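Local atomic coordinates of putative peptide binding protein (Ruminococcus gnavus, PDB entry 3NOH), a protein that is of unknown function but probably binds peptides or another small ligand, as a compact alpha/beta member of the periplasmic-binding-protein-like clan. Residues F25-L30 against Y110-S115; E41-F46 against E82-A87; F62-S67 against A89-K94. One frame throughout, in Å; residues are numbered along the deposited sequence. Where two conformers were deposited one is given.

Contact 1 of 3, residues F25-L30 against Y110-S115; sequences FCMNPL and YEAFLS
Phe113 folds its ring in between backbone N and carbonyl carbon (chi1 69°), which swings one ring face beneath CB of Cys26, while Cys26 turns its SG anti to its own backbone N (chi1 -173°) and so sets the sulfur obliquely beside the same ring. They form a hydrogen-bonded pair of two antiparallel strands, 22-27 beside 112-116, within the mixed five-stranded sheet of the domain. Cys26 CB sits 3.7 Å from the Phe113 ring centroid in a CH-pi contact displaced toward the rim. SG lies 3.6 Å from Phe113 CE2, as a sulfur-aromatic contact. Backbone bonds from Cys26 N to Phe113 O (2.9 Å) and from Phe113 N to Cys26 O (2.8 Å) fix this pair.

Past the end of the strand, Asn28 carries the pairing on: its N binds Glu111 O at 2.9 Å, and its ND2 reaches Tyr110 O at 3.3 Å, the acceptor lying close to the amide plane. Asn28 CB rests over one face of the Tyr110 ring, and OD1 accepts from Leu30 N in an Asx turn. With an alanine at Asn28, Tyr110 O would probably lose this donor and Leu30 N its acceptor, setting the turn free to shift. Around these groups, Ala128 touches both Cys26 and Tyr110.

The side chains of Phe25, Met27 (a selenomethionine), Ala112 and Leu114 lie on the other face of the sheet, where Leu114 also packs on Leu73, Tyr76, Ala77 and Leu80 of helix 71-86. Ala112 CB comes within 4.0 Å of Phe25 CE1. Leu114 CD2 meets the Phe25 ring at its edge, 3.9 Å from CD1.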
loop_
_atom_site.group_PDB
_atom_site.type_symbol
_atom_site.label_atom_id
_atom_site.label_comp_id
_atom_site.label_asym_id
_atom_site.label_seq_id
_atom_site.Cartn_x
_atom_site.Cartn_y
_atom_site.Cartn_z
ATOM N N PHE A 25 -1.426 -1.435 4.776
ATOM C CA PHE A 25 -0.530 -1.132 3.694
ATOM C C PHE A 25 0.477 -2.244 3.637
ATOM O O PHE A 25 1.227 -2.424 4.595
ATOM C CB PHE A 25 0.137 0.228 3.842
ATOM C CG PHE A 25 1.167 0.517 2.799
ATOM C CD1 PHE A 25 0.796 0.733 1.500
ATOM C CD2 PHE A 25 2.533 0.569 3.138
ATOM C CE1 PHE A 25 1.737 0.977 0.533
ATOM C CE2 PHE A 25 3.475 0.845 2.150
ATOM C CZ PHE A 25 3.074 1.027 0.866
ATOM N N CYS A 26 0.505 -2.970 2.505
ATOM C CA CYS A 26 1.215 -4.236 2.439
ATOM C C CYS A 26 2.160 -4.205 1.225
ATOM O O CYS A 26 1.735 -3.851 0.122
ATOM C CB CYS A 26 0.193 -5.409 2.307
ATOM S SG CYS A 26 0.972 -7.012 2.409
HETATM N N MSE A 27 3.421 -4.600 1.448
HETATM C CA MSE A 27 4.462 -4.633 0.419
HETATM C C MSE A 27 4.946 -6.052 0.246
HETATM O O MSE A 27 5.091 -6.795 1.230
HETATM C CB MSE A 27 5.651 -3.725 0.826
HETATM C CG MSE A 27 5.272 -2.257 0.873
HETATM SE SE MSE A 27 6.603 -1.217 1.739
HETATM C CE MSE A 27 6.122 -1.744 3.553
ATOM N N ASN A 28 5.262 -6.412 -0.985
ATOM C CA ASN A 28 5.875 -7.689 -1.321
ATOM C C ASN A 28 7.408 -7.575 -1.152
ATOM O O ASN A 28 8.125 -7.006 -1.982
ATOM C CB ASN A 28 5.519 -8.064 -2.761
ATOM C CG ASN A 28 6.042 -9.424 -3.141
ATOM O OD1 ASN A 28 6.898 -10.024 -2.440
ATOM N ND2 ASN A 28 5.557 -9.925 -4.276
ATOM N N PRO A 29 7.959 -8.147 -0.050
ATOM C CA PRO A 29 9.383 -7.959 0.234
ATOM C C PRO A 29 10.345 -8.766 -0.649
ATOM O O PRO A 29 11.576 -8.582 -0.602
ATOM C CB PRO A 29 9.487 -8.400 1.697
ATOM C CG PRO A 29 8.461 -9.453 1.832
ATOM C CD PRO A 29 7.318 -9.046 0.936
ATOM N N LEU A 30 9.795 -9.681 -1.432
ATOM C CA LEU A 30 10.588 -10.486 -2.329
ATOM C C LEU A 30 10.779 -9.771 -3.679
ATOM O O LEU A 30 11.635 -10.174 -4.457
ATOM C CB LEU A 30 9.955 -11.878 -2.506
ATOM C CG LEU A 30 9.878 -12.703 -1.195
ATOM C CD1 LEU A 30 9.344 -14.118 -1.437
ATOM C CD2 LEU A 30 11.246 -12.757 -0.519
ATOM N N TYR A 110 2.004 -8.879 -7.074
ATOM C CA TYR A 110 1.723 -7.514 -6.694
ATOM C C TYR A 110 3.005 -6.881 -6.194
ATOM O O TYR A 110 3.944 -7.595 -5.877
ATOM C CB TYR A 110 0.600 -7.416 -5.611
ATOM C CG TYR A 110 1.078 -7.830 -4.231
ATOM C CD1 TYR A 110 1.207 -9.161 -3.884
ATOM C CD2 TYR A 110 1.393 -6.862 -3.279
ATOM C CE1 TYR A 110 1.646 -9.527 -2.596
ATOM C CE2 TYR A 110 1.853 -7.205 -2.017
ATOM C CZ TYR A 110 1.956 -8.543 -1.677
ATOM O OH TYR A 110 2.425 -8.926 -0.459
ATOM N N GLU A 111 3.013 -5.559 -6.081
ATOM C CA GLU A 111 4.141 -4.815 -5.521
ATOM C C GLU A 111 3.717 -4.341 -4.151
ATOM O O GLU A 111 4.338 -4.724 -3.140
ATOM C CB GLU A 111 4.563 -3.662 -6.461
ATOM C CG GLU A 111 4.823 -4.219 -7.870
ATOM C CD GLU A 111 5.386 -3.246 -8.868
ATOM O OE1 GLU A 111 5.245 -2.044 -8.653
ATOM O OE2 GLU A 111 5.927 -3.712 -9.906
ATOM N N ALA A 112 2.675 -3.517 -4.095
ATOM C CA ALA A 112 2.069 -3.066 -2.814
ATOM C C ALA A 112 0.557 -3.032 -2.960
ATOM O O ALA A 112 0.031 -2.993 -4.069
ATOM C CB ALA A 112 2.615 -1.698 -2.332
ATOM N N PHE A 113 -0.161 -3.095 -1.848
ATOM C CA PHE A 113 -1.580 -2.868 -1.864
ATOM C C PHE A 113 -2.064 -2.200 -0.612
ATOM O O PHE A 113 -1.408 -2.250 0.450
ATOM C CB PHE A 113 -2.417 -4.135 -2.169
ATOM C CG PHE A 113 -2.420 -5.199 -1.095
ATOM C CD1 PHE A 113 -3.316 -5.132 -0.054
ATOM C CD2 PHE A 113 -1.530 -6.259 -1.150
ATOM C CE1 PHE A 113 -3.356 -6.108 0.912
ATOM C CE2 PHE A 113 -1.561 -7.243 -0.189
ATOM C CZ PHE A 113 -2.462 -7.158 0.868
ATOM N N LEU A 114 -3.259 -1.631 -0.711
ATOM C CA LEU A 114 -4.013 -1.119 0.430
ATOM C C LEU A 114 -5.303 -1.882 0.535
ATOM O O LEU A 114 -5.958 -2.113 -0.477
ATOM C CB LEU A 114 -4.351 0.350 0.204
ATOM C CG LEU A 114 -3.221 1.343 0.409
ATOM C CD1 LEU A 114 -3.552 2.675 -0.296
ATOM C CD2 LEU A 114 -2.958 1.547 1.916
ATOM N N SER A 115 -5.721 -2.247 1.737
ATOM C CA SER A 115 -7.027 -2.882 1.876
ATOM C C SER A 115 -7.564 -2.718 3.273
ATOM O O SER A 115 -6.831 -2.477 4.247
ATOM C CB SER A 115 -6.993 -4.388 1.513
ATOM O OG SER A 115 -6.353 -5.159 2.541
#

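Contact 2 of 3, residues E41-F46 against E82-A87; sequences EQLKAF and ERLNDA
Helices 37-47 and 71-86 cover the same face of the central sheet, and Phe46 of the first spans the gap to Arg83, Leu84 and Ala87 of the second. The axes of segments 41-46 and 82-86 stay 12.2 Å apart at closest approach, inclined at 126°, so the reach of Phe46, rather than close-set backbones, makes the contact. Phe46 holds its ring anti to the backbone N (chi1 -170°), which sends it straight at the last turns of the partner helix. Leu84 CD2 lies over one face of that ring, 3.8 Å from the centroid and displaced toward the CD1-CE1 rim. Ala87 CB approaches Phe46 CE2 obliquely at 3.7 Å. At the ring edge, Phe46 CZ comes within 3.4 Å of Arg83 O, a carbonyl that also accepts a weak bond from Ala87 N. One turn earlier, Leu43 crosses Leu84 at about a right angle, their CD2 atoms 4.0 Å apart. Below these leucines lie strand residues, Leu43 touching Met27 and Phe62, Leu84 touching Ile64 and Val91. Two helices bridged by apolar side chains above the strands they cover is packing typical of alpha/beta folds.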
loop_
_atom_site.group_PDB
_atom_site.type_symbol
_atom_site.label_atom_id
_atom_site.label_comp_id
_atom_site.label_asym_id
_atom_site.label_seq_id
_atom_site.Cartn_x
_atom_site.Cartn_y
_atom_site.Cartn_z
ATOM N N GLU A 41 10.756 0.402 5.500
ATOM C CA GLU A 41 10.522 1.137 6.760
ATOM C C GLU A 41 10.250 2.614 6.470
ATOM O O GLU A 41 9.361 3.219 7.075
ATOM C CB GLU A 41 11.689 0.950 7.748
ATOM C CG GLU A 41 11.809 -0.483 8.341
ATOM C CD GLU A 41 10.499 -0.960 9.021
ATOM O OE1 GLU A 41 9.939 -0.203 9.854
ATOM O OE2 GLU A 41 10.020 -2.071 8.703
ATOM N N GLN A 42 10.991 3.203 5.517
ATOM C CA GLN A 42 10.712 4.596 5.151
ATOM C C GLN A 42 9.301 4.737 4.641
ATOM O O GLN A 42 8.612 5.696 5.010
ATOM C CB GLN A 42 11.676 5.117 4.096
ATOM C CG GLN A 42 13.033 5.443 4.570
ATOM C CD GLN A 42 13.803 6.168 3.489
ATOM O OE1 GLN A 42 13.393 7.235 3.059
ATOM N NE2 GLN A 42 14.912 5.591 3.047
ATOM N N LEU A 43 8.877 3.790 3.790
ATOM C CA LEU A 43 7.494 3.810 3.249
ATOM C C LEU A 43 6.427 3.682 4.339
ATOM O O LEU A 43 5.386 4.360 4.283
ATOM C CB LEU A 43 7.234 2.771 2.152
ATOM C CG LEU A 43 7.893 3.048 0.809
ATOM C CD1 LEU A 43 7.886 1.784 -0.066
ATOM C CD2 LEU A 43 7.166 4.266 0.140
ATOM N N LYS A 44 6.656 2.800 5.313
ATOM C CA LYS A 44 5.743 2.711 6.423
ATOM C C LYS A 44 5.601 4.046 7.140
ATOM O O LYS A 44 4.480 4.492 7.420
ATOM C CB LYS A 44 6.233 1.639 7.418
ATOM C CG LYS A 44 6.097 0.224 6.908
ATOM C CD LYS A 44 6.724 -0.760 7.866
ATOM C CE LYS A 44 6.681 -2.187 7.389
ATOM N NZ LYS A 44 7.375 -3.071 8.378
ATOM N N ALA A 45 6.747 4.663 7.444
ATOM C CA ALA A 45 6.785 5.944 8.125
ATOM C C ALA A 45 6.073 6.998 7.284
ATOM O O ALA A 45 5.386 7.873 7.814
ATOM C CB ALA A 45 8.241 6.373 8.402
ATOM N N PHE A 46 6.261 6.942 5.969
ATOM C CA PHE A 46 5.636 7.941 5.104
ATOM C C PHE A 46 4.129 7.808 5.120
ATOM O O PHE A 46 3.412 8.802 5.238
ATOM C CB PHE A 46 6.114 7.804 3.667
ATOM C CG PHE A 46 5.683 8.958 2.770
ATOM C CD1 PHE A 46 4.405 8.947 2.169
ATOM C CD2 PHE A 46 6.542 9.994 2.513
ATOM C CE1 PHE A 46 4.010 9.990 1.338
ATOM C CE2 PHE A 46 6.162 11.064 1.686
ATOM C CZ PHE A 46 4.887 11.043 1.098
ATOM N N GLU A 82 -0.611 11.184 -4.744
ATOM C CA GLU A 82 -0.175 12.546 -4.882
ATOM C C GLU A 82 0.979 12.910 -3.900
ATOM O O GLU A 82 1.979 13.538 -4.288
ATOM C CB GLU A 82 -1.360 13.476 -4.679
ATOM C CG GLU A 82 -1.040 14.884 -4.965
ATOM C CD GLU A 82 -2.276 15.768 -4.837
ATOM O OE1 GLU A 82 -3.417 15.224 -4.839
ATOM O OE2 GLU A 82 -2.082 16.991 -4.724
ATOM N N ARG A 83 0.844 12.489 -2.648
ATOM C CA ARG A 83 1.894 12.806 -1.676
ATOM C C ARG A 83 3.187 12.043 -2.001
ATOM O O ARG A 83 4.275 12.633 -1.895
ATOM C CB ARG A 83 1.432 12.554 -0.233
ATOM C CG ARG A 83 0.301 13.470 0.222
ATOM C CD ARG A 83 -0.013 13.304 1.741
ATOM N NE ARG A 83 -0.294 11.927 2.176
ATOM C CZ ARG A 83 -1.494 11.342 2.138
ATOM N NH1 ARG A 83 -2.541 11.998 1.653
ATOM N NH2 ARG A 83 -1.651 10.108 2.596
ATOM N N LEU A 84 3.077 10.772 -2.393
ATOM C CA LEU A 84 4.267 10.010 -2.761
ATOM C C LEU A 84 4.961 10.616 -3.967
ATOM O O LEU A 84 6.175 10.795 -3.940
ATOM C CB LEU A 84 3.920 8.534 -2.998
ATOM C CG LEU A 84 3.658 7.701 -1.728
ATOM C CD1 LEU A 84 2.937 6.381 -2.150
ATOM C CD2 LEU A 84 5.010 7.500 -0.953
ATOM N N ASN A 85 4.196 11.029 -4.990
ATOM C CA ASN A 85 4.849 11.622 -6.149
ATOM C C ASN A 85 5.393 13.010 -5.889
ATOM O O ASN A 85 6.429 13.400 -6.443
ATOM C CB ASN A 85 3.976 11.508 -7.393
ATOM C CG ASN A 85 3.707 10.075 -7.703
ATOM O OD1 ASN A 85 4.186 9.194 -6.944
ATOM N ND2 ASN A 85 2.944 9.802 -8.784
ATOM N N ASP A 86 4.759 13.754 -4.994
ATOM C CA ASP A 86 5.328 15.022 -4.543
ATOM C C ASP A 86 6.698 14.827 -3.867
ATOM O O ASP A 86 7.567 15.698 -3.939
ATOM C CB ASP A 86 4.361 15.712 -3.562
ATOM C CG ASP A 86 3.137 16.323 -4.261
ATOM O OD1 ASP A 86 3.097 16.373 -5.514
ATOM O OD2 ASP A 86 2.197 16.732 -3.549
ATOM N N ALA A 87 6.867 13.661 -3.236
ATOM C CA ALA A 87 8.103 13.303 -2.537
ATOM C C ALA A 87 9.137 12.657 -3.479
ATOM O O ALA A 87 10.215 12.268 -3.047
ATOM C CB ALA A 87 7.794 12.393 -1.369
#

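Contact 3 of 3, residues F62-S67 against A89-K94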
loop_
_atom_site.group_PDB
_atom_site.type_symbol
_atom_site.label_atom_id
_atom_site.label_comp_id
_atom_site.label_asym_id
_atom_site.label_seq_id
_atom_site.Cartn_x
_atom_site.Cartn_y
_atom_site.Cartn_z
ATOM N N PHE A 62 6.667 2.186 -7.937
ATOM C CA PHE A 62 5.904 0.968 -7.648
ATOM C C PHE A 62 4.426 1.248 -7.723
ATOM O O PHE A 62 3.990 2.401 -7.676
ATOM C CB PHE A 62 6.285 0.314 -6.300
ATOM C CG PHE A 62 5.952 1.138 -5.088
ATOM C CD1 PHE A 62 6.841 2.124 -4.639
ATOM C CD2 PHE A 62 4.763 0.969 -4.413
ATOM C CE1 PHE A 62 6.499 2.905 -3.528
ATOM C CE2 PHE A 62 4.445 1.745 -3.272
ATOM C CZ PHE A 62 5.316 2.707 -2.842
ATOM N N ASP A 63 3.653 0.194 -7.893
ATOM C CA ASP A 63 2.216 0.303 -7.959
ATOM C C ASP A 63 1.604 -0.075 -6.614
ATOM O O ASP A 63 2.066 -0.988 -5.897
ATOM C CB ASP A 63 1.665 -0.618 -9.058
ATOM C CG ASP A 63 2.138 -0.237 -10.466
ATOM O OD1 ASP A 63 2.502 0.914 -10.679
ATOM O OD2 ASP A 63 2.143 -1.143 -11.352
ATOM N N ILE A 64 0.467 0.541 -6.313
ATOM C CA ILE A 64 -0.353 0.165 -5.183
ATOM C C ILE A 64 -1.714 -0.300 -5.685
ATOM O O ILE A 64 -2.425 0.452 -6.348
ATOM C CB ILE A 64 -0.588 1.338 -4.189
ATOM C CG1 ILE A 64 0.763 1.822 -3.655
ATOM C CG2 ILE A 64 -1.506 0.879 -3.032
ATOM C CD1 ILE A 64 0.725 3.108 -2.800
ATOM N N TYR A 65 -2.087 -1.532 -5.417
ATOM C CA TYR A 65 -3.401 -2.051 -5.780
ATOM C C TYR A 65 -4.445 -1.758 -4.707
ATOM O O TYR A 65 -4.135 -1.663 -3.532
ATOM C CB TYR A 65 -3.346 -3.559 -6.001
ATOM C CG TYR A 65 -2.462 -4.048 -7.105
ATOM C CD1 TYR A 65 -1.999 -3.219 -8.090
ATOM C CD2 TYR A 65 -2.170 -5.407 -7.181
ATOM C CE1 TYR A 65 -1.200 -3.705 -9.147
ATOM C CE2 TYR A 65 -1.396 -5.906 -8.208
ATOM C CZ TYR A 65 -0.949 -5.063 -9.204
ATOM O OH TYR A 65 -0.153 -5.570 -10.227
ATOM N N VAL A 66 -5.691 -1.604 -5.123
ATOM C CA VAL A 66 -6.796 -1.303 -4.223
ATOM C C VAL A 66 -8.048 -1.962 -4.785
ATOM O O VAL A 66 -8.204 -2.033 -5.994
ATOM C CB VAL A 66 -7.003 0.231 -4.079
ATOM C CG1 VAL A 66 -7.296 0.890 -5.437
ATOM C CG2 VAL A 66 -8.124 0.569 -3.087
ATOM N N SER A 67 -8.965 -2.392 -3.915
ATOM C CA SER A 67 -10.208 -2.939 -4.425
ATOM C C SER A 67 -11.124 -1.821 -4.979
ATOM O O SER A 67 -11.356 -0.779 -4.328
ATOM C CB SER A 67 -10.966 -3.603 -3.299
ATOM O OG SER A 67 -12.295 -3.946 -3.716
ATOM N N ALA A 89 8.734 10.029 -5.581
ATOM C CA ALA A 89 8.445 8.649 -5.951
ATOM C C ALA A 89 7.636 8.702 -7.264
ATOM O O ALA A 89 7.208 9.803 -7.684
ATOM C CB ALA A 89 7.665 7.957 -4.841
ATOM N N ASP A 90 7.562 7.588 -7.996
ATOM C CA ASP A 90 6.657 7.505 -9.150
ATOM C C ASP A 90 5.731 6.326 -8.895
ATOM O O ASP A 90 6.012 5.197 -9.249
ATOM C CB ASP A 90 7.316 7.351 -10.512
ATOM C CG ASP A 90 6.270 7.453 -11.704
ATOM O OD1 ASP A 90 5.082 7.871 -11.522
ATOM O OD2 ASP A 90 6.681 7.166 -12.849
ATOM N N VAL A 91 4.679 6.611 -8.165
ATOM C CA VAL A 91 3.718 5.588 -7.775
ATOM C C VAL A 91 2.429 5.758 -8.582
ATOM O O VAL A 91 2.051 6.887 -8.958
ATOM C CB VAL A 91 3.446 5.690 -6.254
ATOM C CG1 VAL A 91 2.335 4.775 -5.808
ATOM C CG2 VAL A 91 4.766 5.387 -5.479
ATOM N N GLN A 92 1.837 4.618 -8.922
ATOM C CA GLN A 92 0.499 4.536 -9.540
ATOM C C GLN A 92 -0.416 3.721 -8.637
ATOM O O GLN A 92 0.014 2.746 -7.986
ATOM C CB GLN A 92 0.553 3.822 -10.920
ATOM C CG GLN A 92 1.475 4.387 -11.852
ATOM C CD GLN A 92 1.488 3.656 -13.171
ATOM O OE1 GLN A 92 1.227 4.244 -14.215
ATOM N NE2 GLN A 92 1.820 2.328 -13.128
ATOM N N ILE A 93 -1.694 4.086 -8.607
ATOM C CA ILE A 93 -2.756 3.301 -7.981
ATOM C C ILE A 93 -3.509 2.569 -9.156
ATOM O O ILE A 93 -3.839 3.151 -10.166
ATOM C CB ILE A 93 -3.783 4.173 -7.256
ATOM C CG1 ILE A 93 -3.098 5.178 -6.277
ATOM C CG2 ILE A 93 -4.831 3.268 -6.521
ATOM C CD1 ILE A 93 -2.180 4.484 -5.268
ATOM N N LYS A 94 -3.733 1.268 -8.938
ATOM C CA LYS A 94 -4.451 0.401 -9.882
ATOM C C LYS A 94 -5.496 -0.370 -9.130
ATOM O O LYS A 94 -5.184 -1.112 -8.174
ATOM C CB LYS A 94 -3.485 -0.590 -10.527
ATOM C CG LYS A 94 -2.499 0.047 -11.434
ATOM C CD LYS A 94 -1.711 -0.983 -12.221
ATOM C CE LYS A 94 -0.674 -0.298 -13.030
ATOM N NZ LYS A 94 0.314 -1.279 -13.620
HETATM O O HOH W 1 0.638 -3.873 -12.403
#
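Gln92 O takes a hydrogen bond from Ile64 N of strand 61-67 at 2.8 Å, the donor lying nearly along the C=O axis, with a weaker CA-H...O contact from Asp63 CA beside it. Further on, Ile64 O accepts from Lys94 N at 3.0 Å. The Asp63 side chain adds its own grip on this strand pair. Its OD1 receives Gln92 NE2 at 2.9 Å on the syn side, in a bond almost straight at the hydrogen (174°) but tilted 34° from the carboxylate plane, the oxygen lying in the amide plane. Its OD2 forms a salt bridge with Lys94 NZ, also 2.9 Å, the ammonium standing above the carboxylate plane in the conformer described, one of two deposited. Gln92 and Lys94, two residues apart on one face of strand 90-96, thus hold one carboxylate, and the lysine would probably help to keep it ionised. Strands 61-67 and 90-96 are the parallel neighbours of a beta-alpha-beta unit, joined through helix 71-86, with 90-96 at the edge of the sheet. A water links Lys94 NZ to Tyr65 OH, which also bonds to Arg104. On the face covered by helix 71-86, Ile64 lies alongside Ile93, CB to CD1 3.7 Å. Phe62, with its ring between backbone N and carbonyl carbon (chi1 66°), lies beside Val91, whose CG2 sits over one ring face, 3.6 Å from CE1.

Overall arrangement
Segments 25-30, 41-46, 62-67, 82-87, 89-94 and 110-115 follow one another along the chain, so contact 1 encloses the other two, while the segments of contacts 2 and 3 alternate. Contacts 1 and 3 share one sheet, their centres about 10 Å apart, since strand 112-116 lies between strands 61-67 and 22-27; Glu111 OE1 bridges them by bonding to Asp63 N. Contact 2 lies on the helical layer over that sheet, its centre about 14 Å from contact 1 and 12 Å from contact 3. Probable hydrogen bonds from Ala89 N to Leu84 O and from Val91 N to Asn85 OD1 tie it to contact 3. Strands and helices distant in sequence thus close into one compact alpha/beta domain.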